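Local coordinates for Wnt inhibitor of Dorsal protein (Drosophila melanogaster, PDB 4KRR) that probably acts as a secreted Wnt-family ligand for frizzled receptors, signalling to the nucleus, and is represented here by its N-terminal domain and linker, at residues N52-Y57 against Q198-Y203; G116-V121 against D192-M197; I66-T71 against A153-F158. One frame throughout, in Å; residues are numbered along the deposited sequence.

Interaction 1: residues N52-Y57 against Q198-Y203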
loop_
_atom_site.group_PDB
_atom_site.type_symbol
_atom_site.label_atom_id
_atom_site.label_comp_id
_atom_site.label_asym_id
_atom_site.label_seq_id
_atom_site.Cartn_x
_atom_site.Cartn_y
_atom_site.Cartn_z
ATOM N N ASN A 52 1.209 16.147 7.405
ATOM C CA ASN A 52 1.633 15.679 8.715
ATOM C C ASN A 52 1.744 14.156 8.727
ATOM O O ASN A 52 1.440 13.502 7.727
ATOM C CB ASN A 52 0.705 16.191 9.827
ATOM C CG ASN A 52 -0.737 15.732 9.663
ATOM O OD1 ASN A 52 -1.009 14.583 9.313
ATOM N ND2 ASN A 52 -1.671 16.637 9.929
ATOM N N ARG A 53 2.170 13.602 9.858
ATOM C CA ARG A 53 2.428 12.169 9.967
ATOM C C ARG A 53 1.193 11.322 9.655
ATOM O O ARG A 53 1.301 10.250 9.058
ATOM C CB ARG A 53 2.970 11.823 11.357
ATOM C CG ARG A 53 3.713 10.496 11.410
ATOM C CD ARG A 53 3.991 10.059 12.840
ATOM N NE ARG A 53 4.923 10.942 13.537
ATOM C CZ ARG A 53 6.178 10.620 13.835
ATOM N NH1 ARG A 53 6.658 9.430 13.499
ATOM N NH2 ARG A 53 6.954 11.486 14.474
ATOM N N GLU A 54 0.019 11.805 10.044
ATOM C CA GLU A 54 -1.215 11.074 9.775
ATOM C C GLU A 54 -1.615 11.133 8.302
ATOM O O GLU A 54 -2.160 10.165 7.771
ATOM C CB GLU A 54 -2.359 11.552 10.676
ATOM C CG GLU A 54 -2.175 11.190 12.146
ATOM C CD GLU A 54 -1.093 12.015 12.808
ATOM O OE1 GLU A 54 -1.095 13.248 12.608
ATOM O OE2 GLU A 54 -0.233 11.437 13.508
ATOM N N ASP A 55 -1.351 12.266 7.651
ATOM C CA ASP A 55 -1.583 12.402 6.212
ATOM C C ASP A 55 -0.755 11.363 5.471
ATOM O O ASP A 55 -1.227 10.712 4.537
ATOM C CB ASP A 55 -1.176 13.794 5.718
ATOM C CG ASP A 55 -2.076 14.893 6.245
ATOM O OD1 ASP A 55 -3.314 14.720 6.223
ATOM O OD2 ASP A 55 -1.539 15.935 6.678
ATOM N N VAL A 56 0.493 11.224 5.903
ATOM C CA VAL A 56 1.431 10.279 5.319
ATOM C C VAL A 56 0.964 8.831 5.471
ATOM O O VAL A 56 1.021 8.056 4.518
ATOM C CB VAL A 56 2.831 10.458 5.938
ATOM C CG1 VAL A 56 3.759 9.323 5.533
ATOM C CG2 VAL A 56 3.406 11.805 5.526
ATOM N N TYR A 57 0.495 8.469 6.661
ATOM C CA TYR A 57 0.020 7.107 6.885
ATOM C C TYR A 57 -1.182 6.771 6.006
ATOM O O TYR A 57 -1.213 5.723 5.363
ATOM C CB TYR A 57 -0.341 6.859 8.353
ATOM C CG TYR A 57 -1.057 5.540 8.546
ATOM C CD1 TYR A 57 -0.346 4.349 8.643
ATOM C CD2 TYR A 57 -2.446 5.480 8.599
ATOM C CE1 TYR A 57 -0.997 3.138 8.802
ATOM C CE2 TYR A 57 -3.103 4.276 8.753
ATOM C CZ TYR A 57 -2.374 3.109 8.856
ATOM O OH TYR A 57 -3.032 1.914 9.013
ATOM N N GLN A 198 4.770 18.583 8.384
ATOM C CA GLN A 198 4.024 19.391 9.340
ATOM C C GLN A 198 3.793 18.668 10.662
ATOM O O GLN A 198 3.670 17.444 10.700
ATOM C CB GLN A 198 2.677 19.804 8.742
ATOM C CG GLN A 198 1.920 20.844 9.554
ATOM C CD GLN A 198 2.405 22.252 9.286
ATOM O OE1 GLN A 198 2.134 23.174 10.056
ATOM N NE2 GLN A 198 3.120 22.429 8.180
ATOM N N ASP A 199 3.736 19.436 11.745
ATOM C CA ASP A 199 3.337 18.896 13.035
ATOM C C ASP A 199 1.867 18.502 13.001
ATOM O O ASP A 199 1.089 19.024 12.200
ATOM C CB ASP A 199 3.575 19.916 14.151
ATOM C CG ASP A 199 5.030 20.001 14.563
ATOM O OD1 ASP A 199 5.791 19.062 14.250
ATOM O OD2 ASP A 199 5.410 20.999 15.211
ATOM N N SER A 200 1.491 17.575 13.872
ATOM C CA SER A 200 0.103 17.164 13.985
ATOM C C SER A 200 -0.618 18.049 14.993
ATOM O O SER A 200 -0.025 18.475 15.984
ATOM C CB SER A 200 0.012 15.695 14.404
ATOM O OG SER A 200 0.573 14.854 13.409
ATOM N N PRO A 201 -1.900 18.339 14.734
ATOM C CA PRO A 201 -2.711 19.127 15.664
ATOM C C PRO A 201 -3.087 18.305 16.892
ATOM O O PRO A 201 -2.829 17.101 16.922
ATOM C CB PRO A 201 -3.962 19.445 14.844
ATOM C CG PRO A 201 -4.069 18.311 13.882
ATOM C CD PRO A 201 -2.655 17.952 13.529
ATOM N N ASN A 202 -3.682 18.950 17.892
ATOM C CA ASN A 202 -4.160 18.246 19.077
ATOM C C ASN A 202 -5.494 17.567 18.786
ATOM O O ASN A 202 -6.531 18.224 18.714
ATOM C CB ASN A 202 -4.295 19.207 20.250
ATOM N N TYR A 203 -5.462 16.246 18.629
ATOM C CA TYR A 203 -6.655 15.479 18.273
ATOM C C TYR A 203 -7.636 15.287 19.437
ATOM O O TYR A 203 -8.509 14.420 19.381
ATOM C CB TYR A 203 -6.267 14.114 17.694
ATOM C CG TYR A 203 -5.491 14.174 16.393
ATOM C CD1 TYR A 203 -6.101 14.585 15.214
ATOM C CD2 TYR A 203 -4.153 13.798 16.340
ATOM C CE1 TYR A 203 -5.398 14.635 14.023
ATOM C CE2 TYR A 203 -3.442 13.841 15.154
ATOM C CZ TYR A 203 -4.070 14.260 14.000
ATOM O OH TYR A 203 -3.364 14.306 12.817
HETATM O O HOH W 1 -4.574 15.218 10.535
HETATM O O HOH W 2 -1.108 19.504 10.538
HETATM O O HOH W 3 2.864 15.177 12.075
#
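Glu54 is the polar centre of the contact, because one oxygen of its carboxylate meets two hydroxyls of 198-203. Tyr203 OH donates to Glu54 OE1 over 2.5 Å, coming from above the carboxylate plane, while OE1 itself lies at the edge of the phenol ring; the two planes stand 83° apart. Ser200 OG also donates to Glu54 OE1, at a very short 2.5 Å. A bend at chi2 (72°) turns the carboxylate toward the serine. Since Tyr169 OH engages Glu54 OE2, both oxygens of this buried side chain have partners, which probably stabilises its negative charge.

The amide end of Asn52 faces the wetter side. Asn52 CB packs 3.3 Å from Gln198 O, but ND2 reaches the loop through water: one molecule bridges Asn52 ND2 and Tyr203 OH, a second links Asn52 ND2 to Asp199 O. A third joins Arg53 N, Gln198 O and Ser200 OG. Gln198, Asp199 and Pro201 are exposed along this side.

The Asn52 amide is committed to the helix through its oxygen. Asp55 N donates to Asn52 OD1 over 2.9 Å, and Asn52 N returns a bond of 2.9 Å to Asp55 OD2. This reciprocal pair is a capping box, starting helix 53-75 of the Wnt N-terminal domain where 198-203 passes over its first turn.

Interaction 2: residues G116-V121 against D192-M197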
loop_
_atom_site.group_PDB
_atom_site.type_symbol
_atom_site.label_atom_id
_atom_site.label_comp_id
_atom_site.label_asym_id
_atom_site.label_seq_id
_atom_site.Cartn_x
_atom_site.Cartn_y
_atom_site.Cartn_z
ATOM N N GLY A 116 6.120 12.204 -3.248
ATOM C CA GLY A 116 6.851 11.390 -4.200
ATOM C C GLY A 116 7.740 10.363 -3.526
ATOM O O GLY A 116 7.788 9.203 -3.936
ATOM N N HIS A 117 8.442 10.790 -2.481
ATOM C CA HIS A 117 9.341 9.901 -1.759
ATOM C C HIS A 117 8.575 8.772 -1.088
ATOM O O HIS A 117 9.000 7.617 -1.122
ATOM C CB HIS A 117 10.137 10.673 -0.708
ATOM C CG HIS A 117 10.940 9.795 0.199
ATOM N ND1 HIS A 117 12.127 9.214 -0.186
ATOM C CD2 HIS A 117 10.717 9.387 1.472
ATOM C CE1 HIS A 117 12.607 8.491 0.811
ATOM N NE2 HIS A 117 11.771 8.581 1.829
ATOM N N ASN A 118 7.445 9.114 -0.478
ATOM C CA ASN A 118 6.656 8.136 0.262
ATOM C C ASN A 118 6.034 7.079 -0.641
ATOM O O ASN A 118 5.886 5.928 -0.244
ATOM C CB ASN A 118 5.582 8.828 1.104
ATOM C CG ASN A 118 6.169 9.608 2.267
ATOM O OD1 ASN A 118 7.282 9.328 2.716
ATOM N ND2 ASN A 118 5.422 10.589 2.763
ATOM N N ARG A 119 5.673 7.469 -1.859
ATOM C CA ARG A 119 5.144 6.501 -2.810
ATOM C C ARG A 119 6.223 5.494 -3.199
ATOM O O ARG A 119 5.942 4.308 -3.377
ATOM C CB ARG A 119 4.566 7.201 -4.039
ATOM C CG ARG A 119 3.378 8.088 -3.719
ATOM C CD ARG A 119 2.755 8.660 -4.973
ATOM N NE ARG A 119 1.737 9.658 -4.662
ATOM C CZ ARG A 119 1.026 10.304 -5.579
ATOM N NH1 ARG A 119 1.222 10.051 -6.863
ATOM N NH2 ARG A 119 0.120 11.201 -5.213
ATOM N N ARG A 120 7.460 5.971 -3.314
ATOM C CA ARG A 120 8.597 5.084 -3.542
ATOM C C ARG A 120 8.819 4.155 -2.350
ATOM O O ARG A 120 9.164 2.987 -2.523
ATOM C CB ARG A 120 9.870 5.888 -3.828
ATOM C CG ARG A 120 9.908 6.517 -5.212
ATOM C CD ARG A 120 11.115 7.429 -5.383
ATOM N NE ARG A 120 12.370 6.751 -5.068
ATOM C CZ ARG A 120 13.070 6.028 -5.937
ATOM N NH1 ARG A 120 12.640 5.882 -7.182
ATOM N NH2 ARG A 120 14.203 5.450 -5.561
ATOM N N VAL A 121 8.617 4.679 -1.143
ATOM C CA VAL A 121 8.773 3.883 0.072
ATOM C C VAL A 121 7.753 2.748 0.106
ATOM O O VAL A 121 8.099 1.597 0.360
ATOM C CB VAL A 121 8.616 4.746 1.343
ATOM C CG1 VAL A 121 8.605 3.867 2.594
ATOM C CG2 VAL A 121 9.727 5.782 1.421
ATOM N N ASP A 192 13.256 3.055 3.098
ATOM C CA ASP A 192 12.426 2.360 4.077
ATOM C C ASP A 192 11.952 3.318 5.165
ATOM O O ASP A 192 11.457 2.894 6.210
ATOM C CB ASP A 192 13.178 1.174 4.691
ATOM C CG ASP A 192 14.407 1.600 5.469
ATOM O OD1 ASP A 192 14.925 2.704 5.211
ATOM O OD2 ASP A 192 14.857 0.825 6.339
ATOM N N SER A 193 12.110 4.614 4.910
ATOM C CA SER A 193 11.653 5.642 5.840
ATOM C C SER A 193 10.625 6.560 5.190
ATOM O O SER A 193 10.889 7.168 4.153
ATOM C CB SER A 193 12.832 6.472 6.356
ATOM O OG SER A 193 13.731 5.679 7.112
ATOM N N LEU A 194 9.450 6.654 5.802
ATOM C CA LEU A 194 8.448 7.623 5.383
ATOM C C LEU A 194 8.848 8.997 5.900
ATOM O O LEU A 194 9.519 9.109 6.928
ATOM C CB LEU A 194 7.071 7.246 5.931
ATOM C CG LEU A 194 6.432 5.957 5.413
ATOM C CD1 LEU A 194 5.221 5.588 6.262
ATOM C CD2 LEU A 194 6.036 6.111 3.952
ATOM N N VAL A 195 8.442 10.042 5.189
ATOM C CA VAL A 195 8.744 11.400 5.619
ATOM C C VAL A 195 7.483 12.248 5.714
ATOM O O VAL A 195 6.523 12.036 4.975
ATOM C CB VAL A 195 9.761 12.093 4.677
ATOM C CG1 VAL A 195 11.097 11.362 4.704
ATOM C CG2 VAL A 195 9.216 12.177 3.257
ATOM N N PHE A 196 7.488 13.197 6.644
ATOM C CA PHE A 196 6.419 14.181 6.748
ATOM C C PHE A 196 7.030 15.543 7.043
ATOM O O PHE A 196 8.225 15.642 7.329
ATOM C CB PHE A 196 5.387 13.790 7.816
ATOM C CG PHE A 196 5.923 13.791 9.221
ATOM C CD1 PHE A 196 6.664 12.720 9.696
ATOM C CD2 PHE A 196 5.658 14.849 10.075
ATOM C CE1 PHE A 196 7.149 12.717 10.989
ATOM C CE2 PHE A 196 6.139 14.849 11.370
ATOM C CZ PHE A 196 6.882 13.784 11.828
ATOM N N MET A 197 6.213 16.589 6.975
ATOM C CA MET A 197 6.724 17.951 7.086
ATOM C C MET A 197 6.078 18.739 8.222
ATOM O O MET A 197 6.756 19.468 8.945
ATOM C CB MET A 197 6.539 18.686 5.755
ATOM C CG MET A 197 7.309 18.050 4.600
ATOM S SD MET A 197 6.775 18.587 2.965
ATOM C CE MET A 197 6.993 20.361 3.094
#
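Asn118 and Leu194 mark the close approach of the two backbones, their CA atoms 5.4 Å apart; one helical turn on, Val121 CA lies 5.6 Å from Asp192 CA, so the extended segment 192-197 runs against the direction of the helix. The polar links run from side chains of the helix to the backbone of 192-197.

The amide of Asn118 grips a single residue twice. Val195 N donates to Asn118 OD1 over 2.8 Å, in the carbonyl plane and on a lone pair, while Asn118 ND2 donates to Val195 O over 2.9 Å, almost straight at 174° and within the amide plane. The two bonds fix the flip of the amide and satisfy both backbone polar atoms of a buried residue. With an alanine here, Val195 N and O would probably lose both of these mates. One residue earlier, His117 NE2 donates to Ser193 O over 2.9 Å, nearly along the C=O axis although the bond is bent to 143° at the hydrogen. A chi1 of 172°, which sets CG opposite the backbone N, extends the imidazole toward that oxygen, and His117 CD2 touches Val195 CG2 at 3.6 Å. On the other flank Val121 CG1 packs against Leu194 CD2 at 3.7 Å.

Leu194 and Phe196 make backbone bonds to Ile173, pairing strand 195-196 with strand 173-174, and Val195 is engaged by Asn118 of helix 113-127. Val121 and Leu194 both rest on Met168 of helix 158-170, while Phe196 packs on Arg53 and Val56 of helix 53-75.

Interaction 3: residues I66-T71 against A153-F158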
loop_
_atom_site.group_PDB
_atom_site.type_symbol
_atom_site.label_atom_id
_atom_site.label_comp_id
_atom_site.label_asym_id
_atom_site.label_seq_id
_atom_site.Cartn_x
_atom_site.Cartn_y
_atom_site.Cartn_z
ATOM N N ILE A 66 -4.563 -0.445 -2.502
ATOM C CA ILE A 66 -4.974 -0.405 -3.898
ATOM C C ILE A 66 -4.059 -1.277 -4.753
ATOM O O ILE A 66 -4.528 -2.034 -5.605
ATOM C CB ILE A 66 -4.995 1.045 -4.435
ATOM C CG1 ILE A 66 -6.101 1.845 -3.742
ATOM C CG2 ILE A 66 -5.205 1.063 -5.942
ATOM C CD1 ILE A 66 -6.167 3.296 -4.168
ATOM N N VAL A 67 -2.754 -1.173 -4.513
ATOM C CA VAL A 67 -1.771 -1.967 -5.245
ATOM C C VAL A 67 -1.878 -3.451 -4.889
ATOM O O VAL A 67 -1.773 -4.319 -5.757
ATOM C CB VAL A 67 -0.332 -1.455 -4.999
ATOM C CG1 VAL A 67 0.689 -2.373 -5.657
ATOM C CG2 VAL A 67 -0.180 -0.026 -5.519
ATOM N N HIS A 68 -2.101 -3.734 -3.608
ATOM C CA HIS A 68 -2.298 -5.103 -3.144
ATOM C C HIS A 68 -3.523 -5.714 -3.816
ATOM O O HIS A 68 -3.504 -6.872 -4.234
ATOM C CB HIS A 68 -2.464 -5.129 -1.621
ATOM C CG HIS A 68 -2.479 -6.506 -1.031
ATOM N ND1 HIS A 68 -3.598 -7.311 -1.043
ATOM C CD2 HIS A 68 -1.515 -7.213 -0.393
ATOM C CE1 HIS A 68 -3.321 -8.457 -0.446
ATOM N NE2 HIS A 68 -2.064 -8.422 -0.041
ATOM N N THR A 69 -4.586 -4.922 -3.922
ATOM C CA THR A 69 -5.816 -5.371 -4.561
ATOM C C THR A 69 -5.585 -5.618 -6.048
ATOM O O THR A 69 -6.012 -6.637 -6.592
ATOM C CB THR A 69 -6.953 -4.343 -4.383
ATOM O OG1 THR A 69 -7.220 -4.163 -2.986
ATOM C CG2 THR A 69 -8.222 -4.816 -5.077
ATOM N N LEU A 70 -4.896 -4.682 -6.696
ATOM C CA LEU A 70 -4.619 -4.769 -8.125
ATOM C C LEU A 70 -3.703 -5.944 -8.453
ATOM O O LEU A 70 -3.924 -6.663 -9.427
ATOM C CB LEU A 70 -4.005 -3.462 -8.636
ATOM C CG LEU A 70 -3.600 -3.433 -10.110
ATOM C CD1 LEU A 70 -4.800 -3.719 -11.003
ATOM C CD2 LEU A 70 -2.961 -2.098 -10.473
ATOM N N THR A 71 -2.673 -6.132 -7.635
ATOM C CA THR A 71 -1.745 -7.243 -7.812
ATOM C C THR A 71 -2.463 -8.583 -7.671
ATOM O O THR A 71 -2.286 -9.488 -8.493
ATOM C CB THR A 71 -0.607 -7.188 -6.777
ATOM O OG1 THR A 71 0.057 -5.922 -6.860
ATOM C CG2 THR A 71 0.397 -8.306 -7.022
ATOM N N ALA A 153 4.733 -17.215 -6.045
ATOM C CA ALA A 153 4.943 -16.046 -5.200
ATOM C C ALA A 153 3.657 -15.241 -5.060
ATOM O O ALA A 153 3.003 -14.929 -6.050
ATOM C CB ALA A 153 6.055 -15.176 -5.765
ATOM N N VAL A 154 3.294 -14.916 -3.823
ATOM C CA VAL A 154 2.118 -14.092 -3.562
ATOM C C VAL A 154 2.432 -13.039 -2.506
ATOM O O VAL A 154 3.336 -13.218 -1.690
ATOM C CB VAL A 154 0.916 -14.935 -3.080
ATOM C CG1 VAL A 154 0.432 -15.864 -4.184
ATOM C CG2 VAL A 154 1.279 -15.718 -1.829
ATOM N N LEU A 155 1.689 -11.936 -2.533
ATOM C CA LEU A 155 1.839 -10.894 -1.525
ATOM C C LEU A 155 1.328 -11.388 -0.177
ATOM O O LEU A 155 0.355 -12.140 -0.118
ATOM C CB LEU A 155 1.072 -9.635 -1.933
ATOM C CG LEU A 155 1.681 -8.751 -3.022
ATOM C CD1 LEU A 155 0.747 -7.600 -3.358
ATOM C CD2 LEU A 155 3.035 -8.226 -2.578
ATOM N N LYS A 156 1.986 -10.959 0.899
ATOM C CA LYS A 156 1.542 -11.272 2.255
ATOM C C LYS A 156 0.105 -10.811 2.448
ATOM O O LYS A 156 -0.373 -9.947 1.711
ATOM C CB LYS A 156 2.419 -10.561 3.291
ATOM C CG LYS A 156 3.878 -10.952 3.289
ATOM C CD LYS A 156 4.622 -10.266 4.425
ATOM C CE LYS A 156 4.512 -8.752 4.332
ATOM N NZ LYS A 156 5.286 -8.072 5.408
ATOM N N PRO A 157 -0.594 -11.391 3.439
ATOM C CA PRO A 157 -1.896 -10.838 3.825
ATOM C C PRO A 157 -1.746 -9.361 4.173
ATOM O O PRO A 157 -0.719 -8.960 4.724
ATOM C CB PRO A 157 -2.278 -11.657 5.066
ATOM C CG PRO A 157 -1.030 -12.406 5.464
ATOM C CD PRO A 157 -0.261 -12.602 4.204
ATOM N N PHE A 158 -2.747 -8.557 3.837
ATOM C CA PHE A 158 -2.602 -7.112 3.950
ATOM C C PHE A 158 -2.402 -6.635 5.388
ATOM O O PHE A 158 -1.790 -5.592 5.620
ATOM C CB PHE A 158 -3.778 -6.381 3.301
ATOM C CG PHE A 158 -3.584 -4.900 3.233
ATOM C CD1 PHE A 158 -2.671 -4.353 2.348
ATOM C CD2 PHE A 158 -4.291 -4.054 4.070
ATOM C CE1 PHE A 158 -2.472 -2.988 2.290
ATOM C CE2 PHE A 158 -4.100 -2.687 4.013
ATOM C CZ PHE A 158 -3.190 -2.155 3.122
#
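His68 and the turn that follows strand 149-155 meet through the imidazole ring, which takes part with its edge and with a face. At the edge, His68 NE2 donates to Lys156 O over 2.9 Å; the acceptor is in the ring plane and the bond is fairly straight, 157° at the hydrogen. Over one face sits Phe158, its CB 4.2 Å above the ring centre of His68 in a CH-pi contact. The phenyl ring beyond it turns its edge toward the same imidazole, with centroids 5.6 Å apart and planes at 69°, a T-shaped pair. Leu155 slides past the histidine in the opposite direction, bringing CD1 to 3.7 Å from His68 CD2. The same methyl lies 3.7 Å from Thr71 CB, so it bridges two side chains one helical turn apart.

The next shell holds these groups in place. The near-trans chi1 of His68 (-172°) carries its ring away from the helix backbone toward the turn. Thr71 OG1 donates to Val67 O over 2.7 Å, a bond that limits the threonine's rotation, and the backbone N of Thr71 reaches the same oxygen from the opposite face. Leu155 also touches Leu130 on the paired strand, Phe158 packs on Gln18 and Ser22 of helix 8-26, and Lys156 NZ forms a salt bridge with Asp164.

Pro157 is the N-cap of helix 158-170, so the contact fastens a strand-to-helix turn to helix 53-75 at the base of the disulfide-linked hairpin 130-136/149-155. This hairpin probably corresponds to the lipid-bearing hairpin of lipid-modified Wnts.

Interactions 1 and 3 share helix 53-75: interaction 1 uses its first turn and interaction 3 a later part, their centres about 27 Å apart. Interactions 1 and 2 are neighbours, with centres about 14 Å apart, and join through Val56, whose CG2 lies 3.2 Å from Val195 O and whose CG1 packs 3.5 Å from Asn118 ND2. The chain running continuously from 192 to 203 thus passes from helix 113-127 to the start of helix 53-75. Interaction 3 touches neither; the Thr71 side chain lies about 10 Å from the bound sodium ion, at the site formed by Cys74, Ile79 and Cys82.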